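Local coordinates for protein BB_2cx5_001 (Thermus thermophilus, PDB 3RI0) that serves as a computationally designed epitope scaffold that presents a linear HIV epitope on the backbone of an aminoacyl-tRNA editing-type domain, at residues A6-G11 / G106-L111; Y60-S65 / T81-L86; D118-P123 / E142-T147; K34-A39 / G45-S50; V24-S29 / Q38-E43. The protein carries 6 engineered substitutions. All coordinates share one frame; numbering follows the deposited sequence.

Contact 1: residues A6-G11 / G106-L111; sequences ARRVQG and GHNTPL
Arg8, on the N-terminal helix 4-15, reaches across to Gly106 and Asn108 in the loop that runs from helix 88-95 to strand 113-116. Its CG is anti to the backbone N (chi1 -180°). The chain then bends at chi3, and the guanidinium ends beside the loop. NH1 stands 3.3 Å from the backbone O of Gly106. The oxygen comes in at a slant to the guanidinium plane. NH2 lies 3.9 Å from OD1 of Asn108, again at a slant. The amide of Asn108 and the guanidinium are turned 48° apart, and the two side chains run roughly perpendicular. This is a surface contact between the first helix and one long loop of the editing-type domain. Elsewhere on the helix, Val9 packs on Phe97, Pro103 and Val23, and the Gln10 amide bonds Leu21 O and Val23 N. Within the loop, NE2 of His107 is hydrogen-bonded to Pro103 O, and the CB of His107 is directed away from the helix. Arg8 and Asn108 both also touch a crystal neighbour, so lattice packing may influence where their side chains lie.

Contact 2: residues Y60-S65 / T81-L86; sequences YLFLVS and TDLLEL
The rings of Tyr60 and Phe62 each receive one methyl of Leu83, and in both cases the methyl approaches obliquely. CD2 of Leu83 sits 3.8 Å from CE1 of Tyr60 and equally close to CD1 of that ring. CD1 of Leu83 turns to the other ring and lies 4.0 Å from CZ of Phe62. The fork of one leucine thus serves two aromatic residues two positions apart on the same strand. In Leu83, CG lies beside the backbone N (chi1 -59°), which carries both methyls toward strand 59-65. It meets Tyr60 at about a right angle and Phe62 from the opposite direction. Thr81 adds a smaller contact further out. Its CG2 is 4.0 Å from the OH of Tyr60. That hydroxyl is buried here, and no partner for it is found in the model. No hydrogen bond links the two segments, and the contact is apolar. Helix 72-79 brings Ala75 against Phe62 and Leu83, and Val79 against Tyr60. The Phe62 ring also meets that of Tyr114, with the planes about 20° apart. The backbones stay well separated, the nearest CA atoms being those of Tyr60 and Leu83 at 9.0 Å. Strand 59-65 and the short, weakly bonded strand 84-85 both pair antiparallel with strand 47-54, and helix 72-79 lies between them in the chain. The contact is hydrophobic core packing, in which Leu83, next to strand 84-85, fills the space between the aromatic side chains of strand 59-65 and Ala75 of helix 72-79.

Contact 3: residues D118-P123 / E142-T147; sequences DLLGYP and ELLALT
Leu120 and Leu144 meet through their methyls, CD2 of Leu120 lying 4.0 Å from CD1 of Leu144. Both share the same first torsion, CG pointing opposite to the carbonyl carbon, with chi1 at -52° in Leu120 and -73° in Leu144. Their side chains cross at about a right angle. Leu119 and Leu143 form a looser second pair, with CD1 of Leu119 and CD2 of Leu143 4.5 Å apart. These two leucines differ in shape. Leu143 carries CG anti to the backbone N instead. Leu115 lies against Leu120, Leu143 and Leu144, and Val151 touches Leu120 and Leu144, so sheet strands line the contact. A glycerol, probably from the crystallisation liquor, is about 4 Å from the Leu144 side chain. On the helix, the backbone O of Leu143 accepts two bonds from Thr147, 2.9 Å from its N and 2.8 Å from its OG1. The two donors come from opposite faces of the carbonyl plane. OG1 of Thr147 also bonds the backbone N of Ala149, which ties the helix end to the chain that follows. The contact packs a 3-10 turn after strand 113-116 against helix 140-147, leucine to leucine, against strands 113-116 and 150-152 of the mixed sheet.

Contact 4: residues K34-A39 / G45-S50; sequences KEAAQA and GQIVKS
The backbones are closest at Ala37 and Ile47, whose CA atoms are 6.7 Å apart. Here helix 33-39 packs against strand 47-54 at Ile47, a helix-on-sheet contact of the editing-type domain. Only five residues separate the two segments, so this is a local helix-to-strand connection. The contact is carried by one branch of Ile47. The first torsion sets CG1 beside the backbone N and CG2 beside the carbonyl carbon (chi1 -60°), and the ethyl arm runs toward the helix. CG1 lies 3.9 Å from CB of Ala37. The end of the arm, CD1, comes 4.3 Å from CB of Ala36. Two consecutive alanines thus meet the isoleucine. Their small side chains allow the helix backbone itself to come near. All three touching residues are buried, and no hydrogen bond crosses between the segments. Ile47 also touches Trp126 of strand 125-128, which pairs in parallel with strand 47-54. Beside this apolar patch, Gln46 is fixed by polar bonds. Its OE1 takes the N-H of Glu43, and its NE2 bonds the backbone O of Glu124. On the helix side, CD1 of Ile47 sits between the two alanine methyls, 4.0 Å from the backbone N of Ala37.

Contact 5: residues V24-S29 / Q38-E43; sequences VELPAS and QAVGAE
Leu26 meets two successive residues at the end of helix 33-39, Ala39 and Val40. It stands just after strand 23-25, and its backbone is hydrogen-bonded to that of Arg133. With chi1 at -49°, its CG is turned away from its own carbonyl, which sends the fork toward the helix end. In the segment 38-43, Gln38 comes first and acts through its backbone O. Ala39 follows. Its CB lies 3.9 Å from CD1 of Leu26. Val40, the first residue to leave helical angles, brings CG1 to 4.0 Å from CD2 of Leu26. The two methyls of Leu26 are thus divided between two neighbours. Val40 also packs on Trp126. Gly41 has positive phi (72°), which turns the chain away from the helix. Ala42 then touches Trp126 as well. The contact lies at the surface, and Leu26, Ala39 and Val40 touch a crystal neighbour. The helix ends in a Schellman motif with Gly41 as its C-prime residue: Gly41 N bonds Gln38 O at 3.0 Å, and Ala42 N bonds Ala37 O at 2.8 Å. Leu26 packs against Ala39 and the C-cap residue Val40 of this motif.

Contacts 4 and 5 are the closest pair, with centres 8 Å apart. They share Gln38 and Ala39. Contact 4 faces the sheet; contact 5 lies nearer the surface. Contact 3 touches contact 4, 14 Å away between centres, where CD2 of Tyr122 meets CG of Gln46 at 3.3 Å. Contacts 2 and 4 join neighbouring strands; OG of Ser65 and O of Gly45 are 2.7 Å apart, a probable hydrogen bond. Contact 1 touches contact 2 where Leu111 packs on Leu61. The centres of contacts 2 and 5 are 26 Å apart, on opposite sides of the chain's centre. A glycerol, probably from the crystallisation liquor, lies about 4 Å from the Leu144 side chain of contact 3.

Contact 1: residues A6-G11 / G106-L111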
# COMPACT_ATOMS: atom_id res chain seq x y z
N ALA A 6 12.14 -3.77 -6.12
CA ALA A 6 11.69 -2.76 -7.07
C ALA A 6 11.36 -3.42 -8.39
O ALA A 6 10.30 -3.21 -8.97
CB ALA A 6 12.75 -1.69 -7.26
N ARG A 7 12.29 -4.24 -8.87
CA ARG A 7 12.12 -4.95 -10.13
C ARG A 7 10.86 -5.80 -10.13
O ARG A 7 10.15 -5.88 -11.13
CB ARG A 7 13.31 -5.88 -10.41
CG ARG A 7 14.60 -5.19 -10.82
CD ARG A 7 15.47 -6.17 -11.60
NE ARG A 7 16.88 -6.11 -11.22
CZ ARG A 7 17.43 -6.82 -10.24
NH1 ARG A 7 16.68 -7.65 -9.52
NH2 ARG A 7 18.73 -6.70 -9.98
N ARG A 8 10.59 -6.45 -9.00
CA ARG A 8 9.41 -7.30 -8.88
C ARG A 8 8.13 -6.49 -8.99
O ARG A 8 7.20 -6.89 -9.68
CB ARG A 8 9.43 -8.07 -7.55
CG ARG A 8 8.22 -8.97 -7.39
CD ARG A 8 8.53 -10.18 -6.55
NE ARG A 8 7.81 -11.35 -7.02
CZ ARG A 8 6.62 -11.73 -6.57
NH1 ARG A 8 6.00 -11.03 -5.62
NH2 ARG A 8 6.04 -12.82 -7.07
N VAL A 9 8.09 -5.35 -8.31
CA VAL A 9 6.91 -4.50 -8.37
C VAL A 9 6.75 -3.93 -9.78
O VAL A 9 5.62 -3.78 -10.27
CB VAL A 9 6.98 -3.33 -7.35
CG1 VAL A 9 5.80 -2.39 -7.55
CG2 VAL A 9 6.96 -3.88 -5.91
N GLN A 10 7.86 -3.64 -10.45
CA GLN A 10 7.79 -3.09 -11.79
C GLN A 10 7.19 -4.13 -12.74
O GLN A 10 6.30 -3.83 -13.52
CB GLN A 10 9.17 -2.68 -12.29
CG GLN A 10 9.17 -2.04 -13.66
CD GLN A 10 8.36 -0.76 -13.70
OE1 GLN A 10 8.72 0.22 -13.06
NE2 GLN A 10 7.26 -0.77 -14.45
N GLY A 11 7.69 -5.37 -12.66
CA GLY A 11 7.17 -6.44 -13.50
C GLY A 11 5.69 -6.65 -13.25
O GLY A 11 4.91 -6.93 -14.17
N GLY A 106 0.94 -7.05 -6.95
CA GLY A 106 1.98 -8.06 -7.06
C GLY A 106 1.97 -9.07 -5.92
O GLY A 106 3.00 -9.64 -5.58
N HIS A 107 0.81 -9.32 -5.32
CA HIS A 107 0.73 -10.25 -4.20
C HIS A 107 0.54 -11.70 -4.63
O HIS A 107 -0.06 -11.97 -5.66
CB HIS A 107 -0.40 -9.84 -3.27
CG HIS A 107 -0.25 -8.45 -2.71
ND1 HIS A 107 -1.26 -7.82 -2.01
CD2 HIS A 107 0.79 -7.59 -2.73
CE1 HIS A 107 -0.84 -6.63 -1.62
NE2 HIS A 107 0.40 -6.47 -2.04
N ASN A 108 1.07 -12.63 -3.83
CA ASN A 108 0.93 -14.05 -4.14
C ASN A 108 -0.53 -14.42 -3.95
O ASN A 108 -1.07 -15.27 -4.68
CB ASN A 108 1.80 -14.90 -3.20
CG ASN A 108 3.30 -14.63 -3.36
OD1 ASN A 108 3.82 -14.62 -4.47
ND2 ASN A 108 4.00 -14.44 -2.25
N THR A 109 -1.16 -13.77 -2.98
CA THR A 109 -2.56 -13.98 -2.65
C THR A 109 -3.31 -12.66 -2.86
O THR A 109 -3.12 -11.70 -2.12
CB THR A 109 -2.74 -14.43 -1.17
OG1 THR A 109 -2.13 -15.71 -0.98
CG2 THR A 109 -4.20 -14.51 -0.80
N PRO A 110 -4.17 -12.58 -3.90
CA PRO A 110 -4.93 -11.36 -4.16
C PRO A 110 -5.84 -11.12 -2.96
O PRO A 110 -6.53 -12.03 -2.51
CB PRO A 110 -5.70 -11.70 -5.43
CG PRO A 110 -5.91 -13.19 -5.30
CD PRO A 110 -4.55 -13.66 -4.83
N LEU A 111 -5.84 -9.89 -2.44
CA LEU A 111 -6.62 -9.57 -1.25
C LEU A 111 -7.72 -8.53 -1.47
O LEU A 111 -7.54 -7.57 -2.23
CB LEU A 111 -5.69 -9.05 -0.14
CG LEU A 111 -4.48 -9.88 0.35
CD1 LEU A 111 -3.59 -9.01 1.24
CD2 LEU A 111 -4.95 -11.11 1.11

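Contact 2: residues Y60-S65 / T81-L86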
# COMPACT_ATOMS: atom_id res chain seq x y z
N TYR A 60 -7.28 -9.23 4.53
CA TYR A 60 -7.70 -8.04 3.79
C TYR A 60 -6.59 -7.00 3.67
O TYR A 60 -5.64 -6.99 4.47
CB TYR A 60 -8.92 -7.39 4.44
CG TYR A 60 -9.97 -8.36 4.90
CD1 TYR A 60 -9.80 -9.07 6.09
CD2 TYR A 60 -11.12 -8.60 4.14
CE1 TYR A 60 -10.76 -9.98 6.52
CE2 TYR A 60 -12.08 -9.51 4.57
CZ TYR A 60 -11.89 -10.20 5.76
OH TYR A 60 -12.83 -11.10 6.19
N LEU A 61 -6.74 -6.11 2.70
CA LEU A 61 -5.74 -5.08 2.45
C LEU A 61 -6.30 -3.68 2.69
O LEU A 61 -7.39 -3.34 2.22
CB LEU A 61 -5.25 -5.18 1.00
CG LEU A 61 -3.82 -4.76 0.61
CD1 LEU A 61 -3.91 -3.92 -0.63
CD2 LEU A 61 -3.12 -4.01 1.72
N PHE A 62 -5.56 -2.86 3.42
CA PHE A 62 -5.99 -1.49 3.70
C PHE A 62 -4.93 -0.48 3.27
O PHE A 62 -3.80 -0.51 3.73
CB PHE A 62 -6.32 -1.32 5.18
CG PHE A 62 -7.47 -2.16 5.64
CD1 PHE A 62 -7.26 -3.46 6.10
CD2 PHE A 62 -8.77 -1.67 5.60
CE1 PHE A 62 -8.34 -4.26 6.53
CE2 PHE A 62 -9.86 -2.46 6.01
CZ PHE A 62 -9.64 -3.75 6.48
N LEU A 63 -5.32 0.41 2.36
CA LEU A 63 -4.43 1.44 1.84
C LEU A 63 -4.73 2.72 2.62
O LEU A 63 -5.80 3.32 2.45
CB LEU A 63 -4.69 1.60 0.35
CG LEU A 63 -4.70 0.24 -0.35
CD1 LEU A 63 -5.17 0.39 -1.78
CD2 LEU A 63 -3.32 -0.38 -0.29
N VAL A 64 -3.79 3.13 3.46
CA VAL A 64 -3.98 4.30 4.32
C VAL A 64 -3.06 5.46 4.00
O VAL A 64 -1.89 5.28 3.66
CB VAL A 64 -3.75 3.91 5.80
CG1 VAL A 64 -3.85 5.14 6.70
CG2 VAL A 64 -4.75 2.85 6.22
N SER A 65 -3.60 6.67 4.11
CA SER A 65 -2.81 7.87 3.87
C SER A 65 -1.64 7.85 4.85
O SER A 65 -1.77 7.36 5.97
CB SER A 65 -3.66 9.12 4.10
OG SER A 65 -2.85 10.28 4.03
N THR A 81 -15.80 -8.81 10.69
CA THR A 81 -15.19 -9.80 11.57
C THR A 81 -14.04 -9.14 12.30
O THR A 81 -13.55 -8.10 11.87
CB THR A 81 -14.65 -11.01 10.77
OG1 THR A 81 -14.49 -12.13 11.65
CG2 THR A 81 -13.30 -10.67 10.14
N ASP A 82 -13.61 -9.74 13.41
CA ASP A 82 -12.51 -9.15 14.15
C ASP A 82 -11.26 -9.28 13.30
O ASP A 82 -11.10 -10.25 12.56
CB ASP A 82 -12.30 -9.85 15.49
CG ASP A 82 -12.01 -8.86 16.61
OD1 ASP A 82 -11.41 -7.80 16.33
OD2 ASP A 82 -12.38 -9.15 17.77
N LEU A 83 -10.38 -8.30 13.39
CA LEU A 83 -9.15 -8.32 12.62
C LEU A 83 -7.96 -8.28 13.53
O LEU A 83 -7.92 -7.51 14.49
CB LEU A 83 -9.08 -7.11 11.70
CG LEU A 83 -10.21 -6.98 10.70
CD1 LEU A 83 -10.05 -5.69 9.94
CD2 LEU A 83 -10.22 -8.18 9.77
N LEU A 84 -6.98 -9.13 13.26
CA LEU A 84 -5.79 -9.05 14.06
C LEU A 84 -4.53 -8.95 13.26
O LEU A 84 -4.45 -9.32 12.08
CB LEU A 84 -5.71 -10.18 15.07
CG LEU A 84 -5.96 -9.57 16.47
CD1 LEU A 84 -5.87 -10.64 17.55
CD2 LEU A 84 -4.95 -8.44 16.72
N GLU A 85 -3.55 -8.39 13.94
CA GLU A 85 -2.23 -8.17 13.43
C GLU A 85 -1.65 -9.45 12.86
O GLU A 85 -1.87 -10.53 13.40
CB GLU A 85 -1.39 -7.66 14.59
CG GLU A 85 -0.02 -7.21 14.23
CD GLU A 85 0.31 -5.93 14.94
OE1 GLU A 85 0.15 -5.89 16.18
OE2 GLU A 85 0.73 -4.97 14.26
N LEU A 86 -0.94 -9.33 11.75
CA LEU A 86 -0.32 -10.48 11.11
C LEU A 86 1.18 -10.40 11.38
O LEU A 86 1.77 -9.31 11.29
CB LEU A 86 -0.57 -10.48 9.61
CG LEU A 86 -1.97 -10.86 9.13
CD1 LEU A 86 -2.05 -10.71 7.64
CD2 LEU A 86 -2.29 -12.30 9.55

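Contact 3: residues D118-P123 / E142-T147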
# COMPACT_ATOMS: atom_id res chain seq x y z
N ASP A 118 -9.17 9.75 2.21
CA ASP A 118 -8.29 10.92 2.16
C ASP A 118 -7.28 10.85 1.02
O ASP A 118 -6.75 11.87 0.59
CB ASP A 118 -7.54 11.10 3.49
CG ASP A 118 -8.45 11.60 4.61
OD1 ASP A 118 -9.64 11.88 4.34
OD2 ASP A 118 -7.97 11.72 5.75
N LEU A 119 -7.02 9.65 0.51
CA LEU A 119 -6.07 9.51 -0.60
C LEU A 119 -6.63 10.09 -1.90
O LEU A 119 -5.88 10.57 -2.74
CB LEU A 119 -5.70 8.03 -0.80
CG LEU A 119 -4.76 7.42 0.24
CD1 LEU A 119 -4.60 5.93 0.00
CD2 LEU A 119 -3.41 8.12 0.17
N LEU A 120 -7.96 10.07 -2.04
CA LEU A 120 -8.59 10.62 -3.25
C LEU A 120 -8.41 12.14 -3.25
O LEU A 120 -8.68 12.81 -4.24
CB LEU A 120 -10.08 10.28 -3.28
CG LEU A 120 -10.53 8.83 -3.09
CD1 LEU A 120 -12.04 8.75 -3.16
CD2 LEU A 120 -9.91 7.95 -4.15
N GLY A 121 -7.93 12.66 -2.12
CA GLY A 121 -7.73 14.09 -1.97
C GLY A 121 -6.55 14.69 -2.72
O GLY A 121 -6.35 15.91 -2.67
N TYR A 122 -5.76 13.88 -3.42
CA TYR A 122 -4.63 14.43 -4.15
C TYR A 122 -4.65 14.10 -5.63
O TYR A 122 -5.39 13.22 -6.07
CB TYR A 122 -3.32 13.90 -3.56
CG TYR A 122 -3.16 14.08 -2.07
CD1 TYR A 122 -3.59 13.09 -1.18
CD2 TYR A 122 -2.56 15.22 -1.55
CE1 TYR A 122 -3.41 13.24 0.19
CE2 TYR A 122 -2.37 15.37 -0.18
CZ TYR A 122 -2.80 14.37 0.68
OH TYR A 122 -2.57 14.48 2.04
N PRO A 123 -3.86 14.84 -6.42
CA PRO A 123 -3.78 14.64 -7.87
C PRO A 123 -2.97 13.37 -8.16
O PRO A 123 -3.07 12.78 -9.24
CB PRO A 123 -3.09 15.91 -8.36
CG PRO A 123 -2.25 16.32 -7.20
CD PRO A 123 -3.19 16.10 -6.04
N GLU A 142 -6.01 5.50 -10.77
CA GLU A 142 -5.22 4.35 -11.19
C GLU A 142 -5.07 3.38 -10.04
O GLU A 142 -5.26 2.18 -10.20
CB GLU A 142 -3.85 4.80 -11.70
CG GLU A 142 -3.91 5.65 -12.96
CD GLU A 142 -2.54 6.10 -13.44
OE1 GLU A 142 -1.83 6.79 -12.67
OE2 GLU A 142 -2.19 5.78 -14.60
N LEU A 143 -4.73 3.90 -8.87
CA LEU A 143 -4.56 3.04 -7.69
C LEU A 143 -5.81 2.17 -7.51
O LEU A 143 -5.69 0.97 -7.25
CB LEU A 143 -4.31 3.90 -6.44
CG LEU A 143 -4.05 3.13 -5.13
CD1 LEU A 143 -2.83 2.23 -5.30
CD2 LEU A 143 -3.83 4.11 -4.00
N LEU A 144 -6.98 2.78 -7.65
CA LEU A 144 -8.24 2.06 -7.52
C LEU A 144 -8.44 1.03 -8.62
O LEU A 144 -8.96 -0.06 -8.36
CB LEU A 144 -9.43 3.04 -7.54
CG LEU A 144 -9.65 3.91 -6.30
CD1 LEU A 144 -10.74 4.94 -6.57
CD2 LEU A 144 -10.03 3.01 -5.12
N ALA A 145 -8.03 1.37 -9.84
CA ALA A 145 -8.17 0.45 -10.96
C ALA A 145 -7.23 -0.74 -10.79
O ALA A 145 -7.54 -1.85 -11.20
CB ALA A 145 -7.86 1.17 -12.28
N LEU A 146 -6.08 -0.49 -10.18
CA LEU A 146 -5.07 -1.52 -9.95
C LEU A 146 -5.46 -2.49 -8.86
O LEU A 146 -5.35 -3.70 -9.00
CB LEU A 146 -3.75 -0.87 -9.52
CG LEU A 146 -2.70 -0.48 -10.55
CD1 LEU A 146 -1.62 0.34 -9.85
CD2 LEU A 146 -2.12 -1.74 -11.18
N THR A 147 -5.92 -1.92 -7.75
CA THR A 147 -6.29 -2.70 -6.58
C THR A 147 -7.74 -3.16 -6.55
O THR A 147 -8.08 -4.12 -5.87
CB THR A 147 -6.02 -1.88 -5.31
OG1 THR A 147 -6.86 -0.72 -5.32
CG2 THR A 147 -4.56 -1.44 -5.27

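Contact 4: residues K34-A39 / G45-S50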
# COMPACT_ATOMS: atom_id res chain seq x y z
N LYS A 34 7.98 9.80 6.14
CA LYS A 34 8.37 11.20 6.07
C LYS A 34 9.57 11.40 5.16
O LYS A 34 9.61 12.34 4.36
CB LYS A 34 8.68 11.73 7.48
CG LYS A 34 8.23 13.16 7.68
CD LYS A 34 8.71 14.02 6.53
CE LYS A 34 7.83 15.25 6.32
NZ LYS A 34 8.16 15.90 5.02
N GLU A 35 10.55 10.51 5.29
CA GLU A 35 11.77 10.57 4.48
C GLU A 35 11.46 10.36 3.00
O GLU A 35 11.96 11.08 2.14
CB GLU A 35 12.75 9.49 4.97
CG GLU A 35 13.14 9.64 6.44
CD GLU A 35 13.81 8.40 7.02
OE1 GLU A 35 13.18 7.33 7.05
OE2 GLU A 35 14.99 8.50 7.44
N ALA A 36 10.62 9.37 2.71
CA ALA A 36 10.23 9.06 1.34
C ALA A 36 9.59 10.24 0.64
O ALA A 36 9.97 10.60 -0.47
CB ALA A 36 9.28 7.86 1.33
N ALA A 37 8.60 10.84 1.29
CA ALA A 37 7.86 11.97 0.74
C ALA A 37 8.73 13.18 0.41
O ALA A 37 8.55 13.82 -0.63
CB ALA A 37 6.75 12.38 1.70
N GLN A 38 9.66 13.52 1.29
CA GLN A 38 10.53 14.66 1.06
C GLN A 38 11.37 14.45 -0.20
O GLN A 38 11.48 15.35 -1.03
CB GLN A 38 11.45 14.88 2.27
CG GLN A 38 12.47 16.01 2.07
CD GLN A 38 11.94 17.39 2.42
OE1 GLN A 38 10.81 17.75 2.06
NE2 GLN A 38 12.75 18.17 3.12
N ALA A 39 11.95 13.26 -0.33
CA ALA A 39 12.79 12.92 -1.48
C ALA A 39 12.13 13.15 -2.83
O ALA A 39 12.78 13.56 -3.79
CB ALA A 39 13.26 11.48 -1.38
N GLY A 45 0.95 12.87 3.56
CA GLY A 45 -0.38 12.33 3.35
C GLY A 45 -0.55 11.66 2.00
O GLY A 45 -1.52 10.92 1.79
N GLN A 46 0.39 11.91 1.10
CA GLN A 46 0.34 11.32 -0.23
C GLN A 46 0.94 9.93 -0.28
O GLN A 46 0.74 9.19 -1.24
CB GLN A 46 1.04 12.22 -1.25
CG GLN A 46 0.26 13.48 -1.60
CD GLN A 46 1.04 14.42 -2.52
OE1 GLN A 46 2.02 15.05 -2.09
NE2 GLN A 46 0.62 14.51 -3.78
N ILE A 47 1.69 9.56 0.76
CA ILE A 47 2.29 8.23 0.80
C ILE A 47 1.20 7.22 1.14
O ILE A 47 0.39 7.44 2.04
CB ILE A 47 3.40 8.13 1.87
CG1 ILE A 47 4.52 9.13 1.56
CG2 ILE A 47 3.95 6.70 1.92
CD1 ILE A 47 5.23 8.89 0.25
N VAL A 48 1.20 6.11 0.42
CA VAL A 48 0.23 5.06 0.63
C VAL A 48 0.83 3.89 1.39
O VAL A 48 1.79 3.27 0.93
CB VAL A 48 -0.30 4.52 -0.71
CG1 VAL A 48 -1.46 3.55 -0.46
CG2 VAL A 48 -0.73 5.68 -1.62
N LYS A 49 0.26 3.58 2.55
CA LYS A 49 0.71 2.45 3.36
C LYS A 49 -0.21 1.26 3.05
O LYS A 49 -1.44 1.38 3.16
CB LYS A 49 0.61 2.79 4.85
CG LYS A 49 1.55 3.92 5.28
CD LYS A 49 1.36 4.27 6.75
CE LYS A 49 -0.09 4.64 7.06
NZ LYS A 49 -0.26 5.07 8.48
N SER A 50 0.37 0.13 2.66
CA SER A 50 -0.42 -1.06 2.34
C SER A 50 -0.41 -2.00 3.54
O SER A 50 0.47 -2.86 3.67
CB SER A 50 0.17 -1.76 1.12
OG SER A 50 0.15 -0.91 -0.02

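Contact 5: residues V24-S29 / Q38-E43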
# COMPACT_ATOMS: atom_id res chain seq x y z
N VAL A 24 10.53 3.80 -8.56
CA VAL A 24 11.68 4.66 -8.32
C VAL A 24 12.44 4.25 -7.05
O VAL A 24 11.84 3.86 -6.05
CB VAL A 24 11.19 6.12 -8.22
CG1 VAL A 24 12.14 6.96 -7.41
CG2 VAL A 24 11.02 6.69 -9.63
N GLU A 25 13.76 4.35 -7.10
CA GLU A 25 14.58 3.95 -5.96
C GLU A 25 15.24 5.14 -5.28
O GLU A 25 15.97 5.90 -5.90
CB GLU A 25 15.65 2.96 -6.42
CG GLU A 25 16.19 2.08 -5.31
CD GLU A 25 16.20 0.61 -5.70
OE1 GLU A 25 16.98 0.24 -6.60
OE2 GLU A 25 15.41 -0.17 -5.11
N LEU A 26 14.97 5.27 -3.99
CA LEU A 26 15.51 6.36 -3.19
C LEU A 26 16.79 5.95 -2.46
O LEU A 26 17.09 4.77 -2.29
CB LEU A 26 14.46 6.83 -2.19
CG LEU A 26 13.07 7.11 -2.76
CD1 LEU A 26 12.20 7.71 -1.67
CD2 LEU A 26 13.15 8.04 -3.96
N PRO A 27 17.57 6.95 -2.01
CA PRO A 27 18.84 6.72 -1.31
C PRO A 27 18.73 5.79 -0.11
O PRO A 27 17.77 5.87 0.65
CB PRO A 27 19.25 8.13 -0.87
CG PRO A 27 18.59 9.02 -1.86
CD PRO A 27 17.24 8.38 -2.03
N ALA A 28 19.71 4.91 0.06
CA ALA A 28 19.72 4.06 1.23
C ALA A 28 19.93 5.15 2.27
O ALA A 28 20.89 5.91 2.18
CB ALA A 28 20.92 3.11 1.18
N SER A 29 19.01 5.25 3.22
CA SER A 29 19.02 6.29 4.27
C SER A 29 17.55 6.68 4.32
O SER A 29 17.15 7.67 4.93
CB SER A 29 19.80 7.53 3.84
OG SER A 29 18.92 8.64 3.68
N GLN A 38 9.66 13.52 1.29
CA GLN A 38 10.53 14.66 1.06
C GLN A 38 11.37 14.45 -0.20
O GLN A 38 11.48 15.35 -1.03
CB GLN A 38 11.45 14.88 2.27
CG GLN A 38 12.47 16.01 2.07
CD GLN A 38 11.94 17.39 2.42
OE1 GLN A 38 10.81 17.75 2.06
NE2 GLN A 38 12.75 18.17 3.12
N ALA A 39 11.95 13.26 -0.33
CA ALA A 39 12.79 12.92 -1.48
C ALA A 39 12.13 13.15 -2.83
O ALA A 39 12.78 13.56 -3.79
CB ALA A 39 13.26 11.48 -1.38
N VAL A 40 10.83 12.91 -2.92
CA VAL A 40 10.10 13.07 -4.17
C VAL A 40 9.23 14.33 -4.19
O VAL A 40 8.45 14.56 -5.11
CB VAL A 40 9.21 11.82 -4.46
CG1 VAL A 40 10.08 10.57 -4.52
CG2 VAL A 40 8.15 11.66 -3.39
N GLY A 41 9.37 15.14 -3.15
CA GLY A 41 8.62 16.39 -3.07
C GLY A 41 7.14 16.28 -2.80
O GLY A 41 6.39 17.17 -3.19
N ALA A 42 6.70 15.22 -2.13
CA ALA A 42 5.27 15.07 -1.82
C ALA A 42 5.02 15.30 -0.34
O ALA A 42 5.96 15.40 0.45
CB ALA A 42 4.81 13.66 -2.21
N GLU A 43 3.74 15.41 0.04
CA GLU A 43 3.37 15.56 1.44
C GLU A 43 3.28 14.15 1.98
O GLU A 43 3.04 13.21 1.22
CB GLU A 43 2.00 16.20 1.60
CG GLU A 43 1.92 17.67 1.32
CD GLU A 43 0.49 18.16 1.38
OE1 GLU A 43 0.17 19.16 0.69
OE2 GLU A 43 -0.33 17.55 2.11